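Local coordinates for uncharacterized protein (Legionella longbeachae NSW150, PDB 4JZA) that probably acts as a phosphoinositide phosphatase that removes the 3-phosphate from phosphatidylinositol 3-phosphate, and so may alter host lipids during infection, at residues I421-V427 / N469-Y475; A412-I418 / I461-P467. One frame throughout, in Å; residues are numbered along the deposited sequence.

Contact 1. Residues I421-V427 / N469-Y475; sequences IHATEYV and NMAKRLY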
ATOM      1  N   ILE A 421     -13.729  -1.207  17.357  1.00 52.89           N
ATOM      2  CA  ILE A 421     -14.974  -1.987  17.327  1.00 54.13           C
ATOM      3  C   ILE A 421     -14.594  -3.433  17.564  1.00 54.28           C
ATOM      4  O   ILE A 421     -13.737  -3.938  16.846  1.00 55.21           O
ATOM      5  CB  ILE A 421     -15.709  -1.788  15.975  1.00 58.10           C
ATOM      6  CG1 ILE A 421     -17.030  -2.545  15.947  1.00 61.13           C
ATOM      7  CG2 ILE A 421     -14.861  -2.188  14.756  1.00 58.93           C
ATOM      8  CD1 ILE A 421     -18.204  -1.679  16.336  1.00 66.10           C
ATOM      9  N   HIS A 422     -15.144  -4.074  18.605  1.00 60.98           N
ATOM     10  CA  HIS A 422     -14.880  -5.518  18.866  1.00 64.39           C
ATOM     11  C   HIS A 422     -15.537  -6.385  17.782  1.00 68.06           C
ATOM     12  O   HIS A 422     -16.472  -5.954  17.088  1.00 64.39           O
ATOM     13  CB  HIS A 422     -15.378  -5.985  20.246  1.00 70.94           C
ATOM     14  CG  HIS A 422     -14.463  -5.649  21.387  1.00 81.62           C
ATOM     15  ND1 HIS A 422     -13.522  -6.535  21.890  1.00 79.67           N
ATOM     16  CD2 HIS A 422     -14.373  -4.525  22.147  1.00 82.86           C
ATOM     17  CE1 HIS A 422     -12.881  -5.962  22.899  1.00 86.30           C
ATOM     18  NE2 HIS A 422     -13.379  -4.744  23.073  1.00 90.58           N
ATOM     19  N   ALA A 423     -15.054  -7.618  17.646  1.00 70.64           N
ATOM     20  CA  ALA A 423     -15.634  -8.548  16.691  1.00 66.92           C
ATOM     21  C   ALA A 423     -17.102  -8.882  16.993  1.00 67.77           C
ATOM     22  O   ALA A 423     -17.878  -9.146  16.091  1.00 65.62           O
ATOM     23  CB  ALA A 423     -14.813  -9.813  16.637  1.00 65.03           C
ATOM     24  N   THR A 424     -17.503  -8.860  18.252  1.00 72.87           N
ATOM     25  CA  THR A 424     -18.896  -9.183  18.583  1.00 80.48           C
ATOM     26  C   THR A 424     -19.910  -8.100  18.185  1.00 80.43           C
ATOM     27  O   THR A 424     -21.110  -8.352  18.195  1.00 84.98           O
ATOM     28  CB  THR A 424     -19.033  -9.525  20.081  1.00 83.48           C
ATOM     29  OG1 THR A 424     -18.353  -8.536  20.860  1.00 76.76           O
ATOM     30  CG2 THR A 424     -18.400 -10.903  20.363  1.00 87.14           C
ATOM     31  N   GLU A 425     -19.430  -6.910  17.824  1.00 83.75           N
ATOM     32  CA  GLU A 425     -20.298  -5.776  17.479  1.00 79.16           C
ATOM     33  C   GLU A 425     -20.233  -5.304  16.003  1.00 73.51           C
ATOM     34  O   GLU A 425     -21.106  -4.549  15.566  1.00 67.16           O
ATOM     35  CB  GLU A 425     -19.959  -4.623  18.397  1.00 83.60           C
ATOM     36  CG  GLU A 425     -19.987  -5.009  19.871  1.00 95.51           C
ATOM     37  CD  GLU A 425     -19.315  -3.977  20.776  1.00105.58           C
ATOM     38  OE1 GLU A 425     -18.241  -3.403  20.420  1.00106.08           O
ATOM     39  OE2 GLU A 425     -19.871  -3.755  21.867  1.00103.15           O
ATOM     40  N   TYR A 426     -19.231  -5.778  15.246  1.00 66.25           N
ATOM     41  CA  TYR A 426     -18.906  -5.247  13.920  1.00 64.35           C
ATOM     42  C   TYR A 426     -19.863  -5.674  12.783  1.00 69.57           C
ATOM     43  O   TYR A 426     -19.960  -6.872  12.423  1.00 64.05           O
ATOM     44  CB  TYR A 426     -17.435  -5.574  13.543  1.00 62.86           C
ATOM     45  CG  TYR A 426     -17.051  -5.189  12.104  1.00 58.25           C
ATOM     46  CD1 TYR A 426     -17.128  -3.869  11.661  1.00 58.22           C
ATOM     47  CD2 TYR A 426     -16.658  -6.146  11.191  1.00 57.67           C
ATOM     48  CE1 TYR A 426     -16.799  -3.523  10.362  1.00 55.72           C
ATOM     49  CE2 TYR A 426     -16.342  -5.812   9.893  1.00 57.86           C
ATOM     50  CZ  TYR A 426     -16.408  -4.498   9.485  1.00 59.08           C
ATOM     51  OH  TYR A 426     -16.094  -4.180   8.179  1.00 69.13           O
ATOM     52  N   VAL A 427     -20.553  -4.677  12.212  1.00 70.58           N
ATOM     53  CA  VAL A 427     -21.357  -4.883  11.000  1.00 77.15           C
ATOM     54  C   VAL A 427     -20.671  -4.231   9.799  1.00 75.33           C
ATOM     55  O   VAL A 427     -20.490  -3.008   9.772  1.00 73.94           O
ATOM     56  CB  VAL A 427     -22.781  -4.273  11.107  1.00 82.47           C
ATOM     57  CG1 VAL A 427     -23.627  -4.697   9.901  1.00 80.33           C
ATOM     58  CG2 VAL A 427     -23.466  -4.655  12.418  1.00 80.13           C
ATOM     59  N   ASN A 469     -18.601   6.132  14.472  1.00 52.91           N
ATOM     60  CA  ASN A 469     -18.849   4.928  13.704  1.00 56.25           C
ATOM     61  C   ASN A 469     -20.267   4.350  13.971  1.00 56.02           C
ATOM     62  O   ASN A 469     -20.883   4.613  15.016  1.00 59.03           O
ATOM     63  CB  ASN A 469     -17.755   3.915  14.035  1.00 56.88           C
ATOM     64  CG  ASN A 469     -17.742   2.743  13.068  1.00 70.88           C
ATOM     65  OD1 ASN A 469     -18.005   2.898  11.850  1.00 73.51           O
ATOM     66  ND2 ASN A 469     -17.490   1.534  13.615  1.00 77.49           N
HETATM   67  N   MSE A 470     -20.792   3.601  13.005  1.00 57.58           N
HETATM   68  CA  MSE A 470     -22.119   3.005  13.098  1.00 59.30           C
HETATM   69  C   MSE A 470     -21.995   1.519  12.980  1.00 61.91           C
HETATM   70  O   MSE A 470     -21.394   1.023  12.026  1.00 60.23           O
HETATM   71  CB  MSE A 470     -22.946   3.531  11.925  1.00 62.62           C
HETATM   72  CG  MSE A 470     -24.387   3.020  11.916  1.00 73.35           C
HETATM   73 SE   MSE A 470     -25.377   3.659  13.504  0.78 82.09          SE
HETATM   74  CE  MSE A 470     -26.171   5.256  12.645  1.00 84.82           C
ATOM     75  N   ALA A 471     -22.541   0.788  13.948  1.00 65.27           N
ATOM     76  CA  ALA A 471     -22.724  -0.666  13.804  1.00 73.52           C
ATOM     77  C   ALA A 471     -24.071  -1.299  14.134  1.00 71.68           C
ATOM     78  O   ALA A 471     -24.878  -1.545  13.252  1.00 67.38           O
ATOM     79  CB  ALA A 471     -21.704  -1.422  14.646  1.00 76.88           C
ATOM     80  N   LYS A 472     -24.301  -1.562  15.406  1.00 78.40           N
ATOM     81  CA  LYS A 472     -25.604  -1.942  15.888  1.00 83.59           C
ATOM     82  C   LYS A 472     -26.159  -0.586  16.343  1.00 75.33           C
ATOM     83  O   LYS A 472     -27.316  -0.245  16.098  1.00 63.15           O
ATOM     84  CB  LYS A 472     -25.422  -2.877  17.083  1.00 99.83           C
ATOM     85  CG  LYS A 472     -26.703  -3.290  17.781  1.00107.50           C
ATOM     86  CD  LYS A 472     -27.296  -4.530  17.139  1.00114.89           C
ATOM     87  CE  LYS A 472     -28.638  -4.880  17.764  1.00117.67           C
ATOM     88  NZ  LYS A 472     -29.544  -5.478  16.752  1.00118.86           N
ATOM     89  N   ARG A 473     -25.287   0.194  16.979  1.00 72.98           N
ATOM     90  CA  ARG A 473     -25.613   1.535  17.474  1.00 74.90           C
ATOM     91  C   ARG A 473     -24.576   2.562  16.994  1.00 67.67           C
ATOM     92  O   ARG A 473     -23.559   2.197  16.467  1.00 71.59           O
ATOM     93  CB  ARG A 473     -25.643   1.500  19.004  1.00 76.13           C
ATOM     94  CG  ARG A 473     -24.383   0.882  19.620  1.00 78.65           C
ATOM     95  CD  ARG A 473     -24.386   0.935  21.141  1.00 81.47           C
ATOM     96  NE  ARG A 473     -23.067   0.646  21.707  1.00 80.19           N
ATOM     97  CZ  ARG A 473     -22.140   1.562  21.996  1.00 82.08           C
ATOM     98  NH1 ARG A 473     -22.347   2.860  21.775  1.00 82.05           N
ATOM     99  NH2 ARG A 473     -20.983   1.187  22.513  1.00 81.01           N
ATOM    100  N   LEU A 474     -24.827   3.841  17.194  1.00 62.37           N
ATOM    101  CA  LEU A 474     -23.828   4.837  16.900  1.00 61.14           C
ATOM    102  C   LEU A 474     -22.725   4.739  17.935  1.00 60.85           C
ATOM    103  O   LEU A 474     -23.007   4.444  19.091  1.00 62.61           O
ATOM    104  CB  LEU A 474     -24.436   6.236  16.963  1.00 60.60           C
ATOM    105  CG  LEU A 474     -23.531   7.392  16.505  1.00 59.52           C
ATOM    106  CD1 LEU A 474     -23.064   7.263  15.061  1.00 59.27           C
ATOM    107  CD2 LEU A 474     -24.249   8.715  16.690  1.00 59.12           C
ATOM    108  N   TYR A 475     -21.478   4.981  17.525  1.00 58.59           N
ATOM    109  CA  TYR A 475     -20.333   5.093  18.463  1.00 57.38           C
ATOM    110  C   TYR A 475     -19.744   6.486  18.325  1.00 53.40           C
ATOM    111  O   TYR A 475     -19.494   6.936  17.197  1.00 49.85           O
ATOM    112  CB  TYR A 475     -19.239   4.090  18.129  1.00 58.59           C
ATOM    113  CG  TYR A 475     -19.586   2.657  18.410  1.00 62.04           C
ATOM    114  CD1 TYR A 475     -20.313   1.899  17.487  1.00 60.94           C
ATOM    115  CD2 TYR A 475     -19.158   2.038  19.592  1.00 64.77           C
ATOM    116  CE1 TYR A 475     -20.630   0.581  17.740  1.00 65.03           C
ATOM    117  CE2 TYR A 475     -19.469   0.716  19.851  1.00 68.69           C
ATOM    118  CZ  TYR A 475     -20.210  -0.010  18.926  1.00 68.77           C
ATOM    119  OH  TYR A 475     -20.525  -1.330  19.189  1.00 69.31           O
TER
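A small beta hairpin, residues 469-475, presents Ala471 and Tyr475 to Ile421, Glu425 and Val427 of the loop that follows strand 412-416. Ile421 supplies the apolar centre. Its CG1 stands anti to the backbone N (chi1 -178°), and from there the delta methyl reaches the hairpin. There CD1 lies 3.6 Å from CE1 of Tyr475 and 3.9 Å from CB of Ala471, and the isoleucine and tyrosine side chains cross at about a right angle. An isoleucine suits this buried place, since its apolar CD1 can touch both the tyrosine ring and the alanine methyl.

The hairpin is closed by Asn469 and Tyr475, a hydrogen-bonded antiparallel pair: Asn469 N donates to Tyr475 O at 3.0 Å, and Tyr475 N donates back to Asn469 O. With residues 471-473 making the turn, the methyl of Ala471 faces the loop backbone, its CB 3.3 Å from Glu425 O; a side chain of one carbon fits between Ile421 and this carbonyl. The side chain of Glu425 runs past the tyrosine hydroxyl, its CD 3.3 Å from Tyr475 OH, with the carboxylate plane turned 62° from the ring. Over one face of that ring, offset toward the rim, lies the guanidinium of Arg473; its charge is opposite to that of Glu425, yet Arg473 NH2 and Glu425 OE2 stay 5.1 Å apart.

At the far end Val427 rests one methyl, CG2, against the carbonyl oxygen of Ala471 at 3.5 Å. Nearby, Asn429 ND2 bonds to Met470 O.

Contact 2. Residues A412-I418 / I461-P467; sequences AILQTLI and ILQNNHP
Leu414 and His466 are the residues most enclosed as strand 412-416 pairs with strand 462-465, followed closely by Asn465 and Asn464. Leu414 is gripped through its backbone: its N donates to Leu462 O at 2.7 Å, almost straight (176° at the hydrogen), and its O receives Asn464 N at 3.2 Å, the donor standing 39° out of the carbonyl plane. Its CB meets CG2 of Ile461 at 3.9 Å, and the leucine side chain lies against Val452 of helix 441-454, where an apolar branched residue fits.

The two strands are neighbours in parallel, in register from Ile413 with Leu462 to Thr416 with Asn465, and helix 441-454 joins them in a beta-alpha-beta crossover. Strand 462-465 is outermost on this side of the mixed sheet, while 545-549 flanks 412-416 on its other side.

On the face of Ile413 and Gln415, Asn464 sets OD1 3.5 Å from Ile413 CD1, under helix 524-542; its amide also offers ND2, weakly bonded to Asp483 O. His466 continues the ladder, its N donating to Thr416 O at 3.0 Å. With CG anti to its carbonyl carbon (chi1 -62°), its ring meets Leu417 CD2 at the edge. Histidine suits this buried position because its two ring nitrogens serve two partners at once, NE2 with Glu535 OE1 and ND1 with Thr477 OG1. Gln415 NE2 bonds to the same carboxylate oxygen, while its OE1 accepts from Gln536 NE2. His466 O has a weak bond from Arg556, which ends a CX5R sequence after strand 545-549, consistent with the P-loop of cysteine phosphatases.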
ATOM      1  N   ALA A 412       1.558  18.268  25.320  1.00 54.06           N
ATOM      2  CA  ALA A 412       1.601  17.571  24.043  1.00 51.09           C
ATOM      3  C   ALA A 412       0.402  16.706  23.931  1.00 51.20           C
ATOM      4  O   ALA A 412       0.123  15.911  24.835  1.00 55.02           O
ATOM      5  CB  ALA A 412       2.830  16.713  23.968  1.00 48.16           C
ATOM      6  N   ILE A 413      -0.285  16.805  22.800  1.00 50.83           N
ATOM      7  CA  ILE A 413      -1.460  15.969  22.584  1.00 48.33           C
ATOM      8  C   ILE A 413      -1.209  14.938  21.511  1.00 47.28           C
ATOM      9  O   ILE A 413      -0.499  15.200  20.532  1.00 46.75           O
ATOM     10  CB  ILE A 413      -2.682  16.812  22.245  1.00 50.45           C
ATOM     11  CG1 ILE A 413      -3.934  15.938  22.294  1.00 52.65           C
ATOM     12  CG2 ILE A 413      -2.531  17.516  20.901  1.00 51.31           C
ATOM     13  CD1 ILE A 413      -5.186  16.757  22.460  1.00 53.75           C
ATOM     14  N   LEU A 414      -1.744  13.739  21.739  1.00 48.54           N
ATOM     15  CA  LEU A 414      -1.852  12.684  20.707  1.00 46.49           C
ATOM     16  C   LEU A 414      -3.321  12.454  20.410  1.00 45.22           C
ATOM     17  O   LEU A 414      -4.006  11.677  21.079  1.00 42.16           O
ATOM     18  CB  LEU A 414      -1.223  11.384  21.191  1.00 50.40           C
ATOM     19  CG  LEU A 414      -0.798  10.312  20.191  1.00 51.91           C
ATOM     20  CD1 LEU A 414      -0.154   9.114  20.884  1.00 53.17           C
ATOM     21  CD2 LEU A 414      -1.981   9.885  19.361  1.00 51.72           C
ATOM     22  N   GLN A 415      -3.826  13.174  19.422  1.00 46.98           N
ATOM     23  CA  GLN A 415      -5.238  13.131  19.109  1.00 48.72           C
ATOM     24  C   GLN A 415      -5.503  12.160  17.975  1.00 49.44           C
ATOM     25  O   GLN A 415      -5.075  12.379  16.858  1.00 51.70           O
ATOM     26  CB  GLN A 415      -5.724  14.520  18.726  1.00 48.27           C
ATOM     27  CG  GLN A 415      -7.227  14.680  18.756  1.00 50.63           C
ATOM     28  CD  GLN A 415      -7.674  15.949  18.084  1.00 52.33           C
ATOM     29  OE1 GLN A 415      -7.355  16.191  16.928  1.00 58.07           O
ATOM     30  NE2 GLN A 415      -8.416  16.765  18.804  1.00 48.13           N
ATOM     31  N   THR A 416      -6.206  11.079  18.273  1.00 49.05           N
ATOM     32  CA  THR A 416      -6.476  10.074  17.269  1.00 50.56           C
ATOM     33  C   THR A 416      -7.938  10.064  16.880  1.00 50.63           C
ATOM     34  O   THR A 416      -8.819  10.143  17.721  1.00 47.94           O
ATOM     35  CB  THR A 416      -6.082   8.669  17.743  1.00 52.36           C
ATOM     36  OG1 THR A 416      -6.909   8.286  18.841  1.00 50.63           O
ATOM     37  CG2 THR A 416      -4.642   8.642  18.171  1.00 54.67           C
ATOM     38  N   LEU A 417      -8.181   9.956  15.584  1.00 49.28           N
ATOM     39  CA  LEU A 417      -9.529   9.898  15.068  1.00 49.19           C
ATOM     40  C   LEU A 417      -9.811   8.516  14.512  1.00 46.14           C
ATOM     41  O   LEU A 417      -9.870   8.333  13.314  1.00 41.26           O
ATOM     42  CB  LEU A 417      -9.713  10.955  13.987  1.00 50.98           C
ATOM     43  CG  LEU A 417      -9.402  12.371  14.461  1.00 51.51           C
ATOM     44  CD1 LEU A 417      -9.434  13.370  13.323  1.00 47.94           C
ATOM     45  CD2 LEU A 417     -10.345  12.787  15.574  1.00 53.35           C
ATOM     46  N   ILE A 418      -9.974   7.543  15.397  1.00 46.06           N
ATOM     47  CA  ILE A 418     -10.245   6.180  14.979  1.00 44.28           C
ATOM     48  C   ILE A 418     -11.383   5.572  15.783  1.00 41.94           C
ATOM     49  O   ILE A 418     -11.754   6.085  16.823  1.00 43.61           O
ATOM     50  CB  ILE A 418      -8.991   5.293  15.064  1.00 43.63           C
ATOM     51  CG1 ILE A 418      -8.691   4.907  16.504  1.00 42.26           C
ATOM     52  CG2 ILE A 418      -7.803   5.996  14.444  1.00 42.64           C
ATOM     53  CD1 ILE A 418      -7.422   4.110  16.646  1.00 40.02           C
ATOM     54  N   ILE A 461       2.045  12.764  27.975  1.00 59.69           N
ATOM     55  CA  ILE A 461       1.284  13.035  26.755  1.00 58.85           C
ATOM     56  C   ILE A 461      -0.213  12.918  27.001  1.00 57.18           C
ATOM     57  O   ILE A 461      -0.684  11.923  27.590  1.00 52.50           O
ATOM     58  CB  ILE A 461       1.684  12.048  25.633  1.00 60.97           C
ATOM     59  CG1 ILE A 461       3.146  12.274  25.227  1.00 58.88           C
ATOM     60  CG2 ILE A 461       0.770  12.176  24.405  1.00 60.78           C
ATOM     61  CD1 ILE A 461       3.735  11.144  24.402  1.00 56.82           C
ATOM     62  N   LEU A 462      -0.959  13.924  26.538  1.00 54.85           N
ATOM     63  CA  LEU A 462      -2.427  13.851  26.560  1.00 57.69           C
ATOM     64  C   LEU A 462      -2.950  13.029  25.379  1.00 53.46           C
ATOM     65  O   LEU A 462      -2.571  13.227  24.238  1.00 53.31           O
ATOM     66  CB  LEU A 462      -3.038  15.253  26.565  1.00 60.73           C
ATOM     67  CG  LEU A 462      -2.752  16.087  27.816  1.00 58.97           C
ATOM     68  CD1 LEU A 462      -3.070  17.552  27.558  1.00 60.26           C
ATOM     69  CD2 LEU A 462      -3.586  15.530  28.949  1.00 60.51           C
ATOM     70  N   GLN A 463      -3.828  12.101  25.679  1.00 51.30           N
ATOM     71  CA  GLN A 463      -4.385  11.230  24.679  1.00 50.55           C
ATOM     72  C   GLN A 463      -5.864  11.419  24.505  1.00 51.39           C
ATOM     73  O   GLN A 463      -6.605  11.139  25.405  1.00 58.77           O
ATOM     74  CB  GLN A 463      -4.183   9.777  25.089  1.00 49.73           C
ATOM     75  CG  GLN A 463      -2.789   9.327  24.800  1.00 51.68           C
ATOM     76  CD  GLN A 463      -2.477   7.953  25.330  1.00 56.73           C
ATOM     77  OE1 GLN A 463      -2.122   7.813  26.502  1.00 52.11           O
ATOM     78  NE2 GLN A 463      -2.551   6.929  24.454  1.00 58.01           N
ATOM     79  N   ASN A 464      -6.310  11.799  23.323  1.00 53.27           N
ATOM     80  CA  ASN A 464      -7.736  11.889  23.076  1.00 52.91           C
ATOM     81  C   ASN A 464      -8.059  11.151  21.819  1.00 46.67           C
ATOM     82  O   ASN A 464      -7.390  11.311  20.836  1.00 46.81           O
ATOM     83  CB  ASN A 464      -8.169  13.345  23.001  1.00 57.76           C
ATOM     84  CG  ASN A 464      -7.871  14.107  24.296  1.00 65.05           C
ATOM     85  OD1 ASN A 464      -6.719  14.428  24.613  1.00 67.38           O
ATOM     86  ND2 ASN A 464      -8.914  14.369  25.066  1.00 72.80           N
ATOM     87  N   ASN A 465      -9.058  10.286  21.887  1.00 48.77           N
ATOM     88  CA  ASN A 465      -9.565   9.569  20.738  1.00 49.76           C
ATOM     89  C   ASN A 465     -11.031   9.885  20.471  1.00 51.56           C
ATOM     90  O   ASN A 465     -11.822   9.871  21.400  1.00 50.00           O
ATOM     91  CB  ASN A 465      -9.469   8.074  20.943  1.00 47.89           C
ATOM     92  CG  ASN A 465      -9.896   7.336  19.724  1.00 47.66           C
ATOM     93  OD1 ASN A 465     -10.915   6.657  19.713  1.00 51.13           O
ATOM     94  ND2 ASN A 465      -9.167   7.539  18.658  1.00 46.72           N
ATOM     95  N   HIS A 466     -11.384  10.116  19.200  1.00 51.16           N
ATOM     96  CA  HIS A 466     -12.740  10.480  18.819  1.00 48.67           C
ATOM     97  C   HIS A 466     -13.309   9.537  17.829  1.00 47.90           C
ATOM     98  O   HIS A 466     -13.065   9.643  16.620  1.00 47.24           O
ATOM     99  CB  HIS A 466     -12.783  11.879  18.282  1.00 52.53           C
ATOM    100  CG  HIS A 466     -12.365  12.880  19.299  1.00 53.21           C
ATOM    101  ND1 HIS A 466     -13.097  13.113  20.438  1.00 49.50           N
ATOM    102  CD2 HIS A 466     -11.259  13.642  19.386  1.00 53.28           C
ATOM    103  CE1 HIS A 466     -12.472  14.013  21.166  1.00 56.66           C
ATOM    104  NE2 HIS A 466     -11.356  14.355  20.543  1.00 57.27           N
ATOM    105  N   PRO A 467     -14.063   8.573  18.348  1.00 45.13           N
ATOM    106  CA  PRO A 467     -14.646   7.600  17.478  1.00 44.84           C
ATOM    107  C   PRO A 467     -15.832   8.253  16.865  1.00 43.34           C
ATOM    108  O   PRO A 467     -16.348   9.191  17.428  1.00 42.80           O
ATOM    109  CB  PRO A 467     -15.037   6.470  18.433  1.00 45.75           C
ATOM    110  CG  PRO A 467     -15.221   7.116  19.755  1.00 43.57           C
ATOM    111  CD  PRO A 467     -14.264   8.256  19.770  1.00 44.52           C
TER

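Contact 2 belongs to the core and contact 1 lies nearer the surface, although both join the same two runs of chain: 412-418 leads into 421-427, and 461-467 into 469-475. Where the runs are parallel strands, regular backbone hydrogen bonds hold them, and helices 441-454 and 524-542 clothe the two faces. Some 20 Å further on, centre to centre, the pairing has ended, and the second run folds back on itself as a hairpin. Side chains then carry the contact: an isoleucine, an alanine and a valine, with a glutamate beside a tyrosine. The buried area falls accordingly, from 611 to 294 Å².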